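Local coordinates for protein oligoribonuclease (Colwellia psychrerythraea, PDB 6A4E) that probably degrades short oligoribonucleotides as an exonuclease, and is captured here with two linked uridines bound, at residues Ile28-Thr33 and Leu90-Glu95. The protein carries 1 engineered substitution. Residues are numbered along the deposited sequence; the frame is centred on the assembly and turned at random.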
loop_
_atom_site.group_PDB
_atom_site.type_symbol
_atom_site.label_atom_id
_atom_site.label_comp_id
_atom_site.label_asym_id
_atom_site.label_seq_id
_atom_site.Cartn_x
_atom_site.Cartn_y
_atom_site.Cartn_z
ATOM N N ILE A 28 -18.196 -1.760 -4.229
ATOM C CA ILE A 28 -17.520 -2.336 -3.066
ATOM C C ILE A 28 -17.909 -3.797 -2.932
ATOM O O ILE A 28 -19.102 -4.106 -2.922
ATOM C CB ILE A 28 -17.900 -1.650 -1.703
ATOM C CG1 ILE A 28 -18.103 -0.148 -1.843
ATOM C CG2 ILE A 28 -16.846 -1.953 -0.626
ATOM C CD1 ILE A 28 -18.507 0.511 -0.539
ATOM N N ALA A 29 -16.913 -4.679 -2.804
ATOM C CA ALA A 29 -17.152 -6.054 -2.382
ATOM C C ALA A 29 -16.163 -6.449 -1.295
ATOM O O ALA A 29 -15.021 -5.988 -1.302
ATOM C CB ALA A 29 -17.051 -7.001 -3.550
ATOM N N ILE A 30 -16.613 -7.315 -0.385
ATOM C CA ILE A 30 -15.809 -7.788 0.743
ATOM C C ILE A 30 -15.889 -9.299 0.853
ATOM O O ILE A 30 -16.993 -9.875 0.828
ATOM C CB ILE A 30 -16.282 -7.193 2.110
ATOM C CG1 ILE A 30 -16.491 -5.682 2.024
ATOM C CG2 ILE A 30 -15.307 -7.545 3.225
ATOM C CD1 ILE A 30 -17.237 -5.126 3.200
ATOM N N ILE A 31 -14.728 -9.941 0.981
ATOM C CA ILE A 31 -14.679 -11.347 1.370
ATOM C C ILE A 31 -13.791 -11.527 2.602
ATOM O O ILE A 31 -12.702 -10.942 2.695
ATOM C CB ILE A 31 -14.162 -12.246 0.239
ATOM C CG1 ILE A 31 -15.176 -12.306 -0.895
ATOM C CG2 ILE A 31 -13.932 -13.663 0.741
ATOM C CD1 ILE A 31 -14.662 -12.963 -2.160
ATOM N N ILE A 32 -14.285 -12.324 3.544
ATOM C CA ILE A 32 -13.503 -12.770 4.691
ATOM C C ILE A 32 -12.920 -14.156 4.407
ATOM O O ILE A 32 -13.656 -15.078 4.050
ATOM C CB ILE A 32 -14.368 -12.851 5.986
ATOM C CG1 ILE A 32 -15.238 -11.597 6.152
ATOM C CG2 ILE A 32 -13.487 -13.140 7.224
ATOM C CD1 ILE A 32 -14.453 -10.360 6.438
ATOM N N THR A 33 -11.610 -14.308 4.544
ATOM C CA THR A 33 -11.005 -15.639 4.572
ATOM C C THR A 33 -10.427 -15.923 5.964
ATOM O O THR A 33 -10.203 -14.993 6.745
ATOM C CB THR A 33 -9.876 -15.798 3.529
ATOM O OG1 THR A 33 -8.721 -15.057 3.950
ATOM C CG2 THR A 33 -10.310 -15.323 2.157
ATOM N N LEU A 90 -19.366 -2.158 7.344
ATOM C CA LEU A 90 -18.700 -2.063 8.628
ATOM C C LEU A 90 -19.301 -3.079 9.579
ATOM O O LEU A 90 -18.584 -3.751 10.330
ATOM C CB LEU A 90 -18.816 -0.643 9.176
ATOM C CG LEU A 90 -18.409 -0.352 10.617
ATOM C CD1 LEU A 90 -16.997 -0.824 10.916
ATOM C CD2 LEU A 90 -18.513 1.139 10.804
ATOM N N ALA A 91 -20.618 -3.206 9.516
ATOM C CA ALA A 91 -21.340 -4.188 10.327
ATOM C C ALA A 91 -21.016 -5.639 9.956
ATOM O O ALA A 91 -21.040 -6.527 10.804
ATOM C CB ALA A 91 -22.836 -3.958 10.213
ATOM N N PHE A 92 -20.738 -5.875 8.681
ATOM C CA PHE A 92 -20.451 -7.215 8.190
ATOM C C PHE A 92 -19.072 -7.630 8.657
ATOM O O PHE A 92 -18.862 -8.701 9.213
ATOM C CB PHE A 92 -20.531 -7.251 6.664
ATOM C CG PHE A 92 -19.915 -8.483 6.046
ATOM C CD1 PHE A 92 -20.571 -9.707 6.107
ATOM C CD2 PHE A 92 -18.687 -8.415 5.401
ATOM C CE1 PHE A 92 -20.019 -10.837 5.536
ATOM C CE2 PHE A 92 -18.124 -9.551 4.832
ATOM C CZ PHE A 92 -18.791 -10.763 4.900
ATOM N N VAL A 93 -18.136 -6.734 8.411
ATOM C CA VAL A 93 -16.746 -6.908 8.736
ATOM C C VAL A 93 -16.559 -7.057 10.260
ATOM O O VAL A 93 -15.742 -7.869 10.716
ATOM C CB VAL A 93 -15.954 -5.709 8.142
ATOM C CG1 VAL A 93 -14.933 -5.162 9.086
ATOM C CG2 VAL A 93 -15.342 -6.092 6.805
ATOM N N GLN A 94 -17.342 -6.301 11.037
ATOM C CA GLN A 94 -17.354 -6.400 12.505
ATOM C C GLN A 94 -17.815 -7.769 12.990
ATOM O O GLN A 94 -17.361 -8.263 14.018
ATOM C CB GLN A 94 -18.254 -5.313 13.112
ATOM C CG GLN A 94 -17.522 -3.995 13.272
ATOM C CD GLN A 94 -18.405 -2.851 13.682
ATOM O OE1 GLN A 94 -19.637 -2.917 13.560
ATOM N NE2 GLN A 94 -17.777 -1.770 14.174
ATOM N N GLU A 95 -18.711 -8.377 12.224
ATOM C CA GLU A 95 -19.288 -9.663 12.567
ATOM C C GLU A 95 -18.289 -10.817 12.442
ATOM O O GLU A 95 -18.608 -11.939 12.809
ATOM C CB GLU A 95 -20.504 -9.932 11.674
ATOM C CG GLU A 95 -21.472 -10.994 12.192
ATOM C CD GLU A 95 -22.015 -11.883 11.078
ATOM O OE1 GLU A 95 -22.414 -11.349 10.019
ATOM O OE2 GLU A 95 -22.033 -13.121 11.260
#
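Phe92 turns one corner of its ring, CE2, to two isoleucines of the strand: Ile30 CG2 and Ile32 CG1 each come within 3.8 Å of that atom. The two approaches differ in kind. Ile30 CG2 lies at the ring edge, in the ring plane, whereas Ile32 CG1 meets the ring obliquely and also reaches Phe92 CZ at 3.9 Å. With CG anti to the backbone N (chi1 165°), the Phe92 side chain extends towards the strand and slides past both isoleucines in the opposite sense.

Val93 packs closely on Ile30 but loosely on Ile32. Val93 CG2 sits 3.9 Å from Ile30 CG2, the two side chains crossing at about a right angle, but stands off from Ile32 CD1 at 4.4 Å. No hydrogen bond joins the segments, so the evidence is for purely apolar packing of a helix on a sheet: the axes of 28-33 and 90-94 run nearly parallel, 5° apart, at a closest approach of 9.9 Å. In this RNase H-like exonuclease fold, 28-33 belongs to a strand hydrogen-bonded between 8-15 and 39-47, and helix 82-94 packs on one face of the mixed sheet, touching also Ile9 of strand 8-15 and Ala41 of strand 39-47. Ile31, whose CB is directed away from this helix, packs instead on Ile164 of helix 160-177.

Burial is uneven across the contact. Val93, Ile30 and Ile32 are buried; Phe92 remains partly exposed, although its ring meets that of Trp96. Ala91, Gln94 and Glu95, which have no contact with the strand segment, are solvent-exposed.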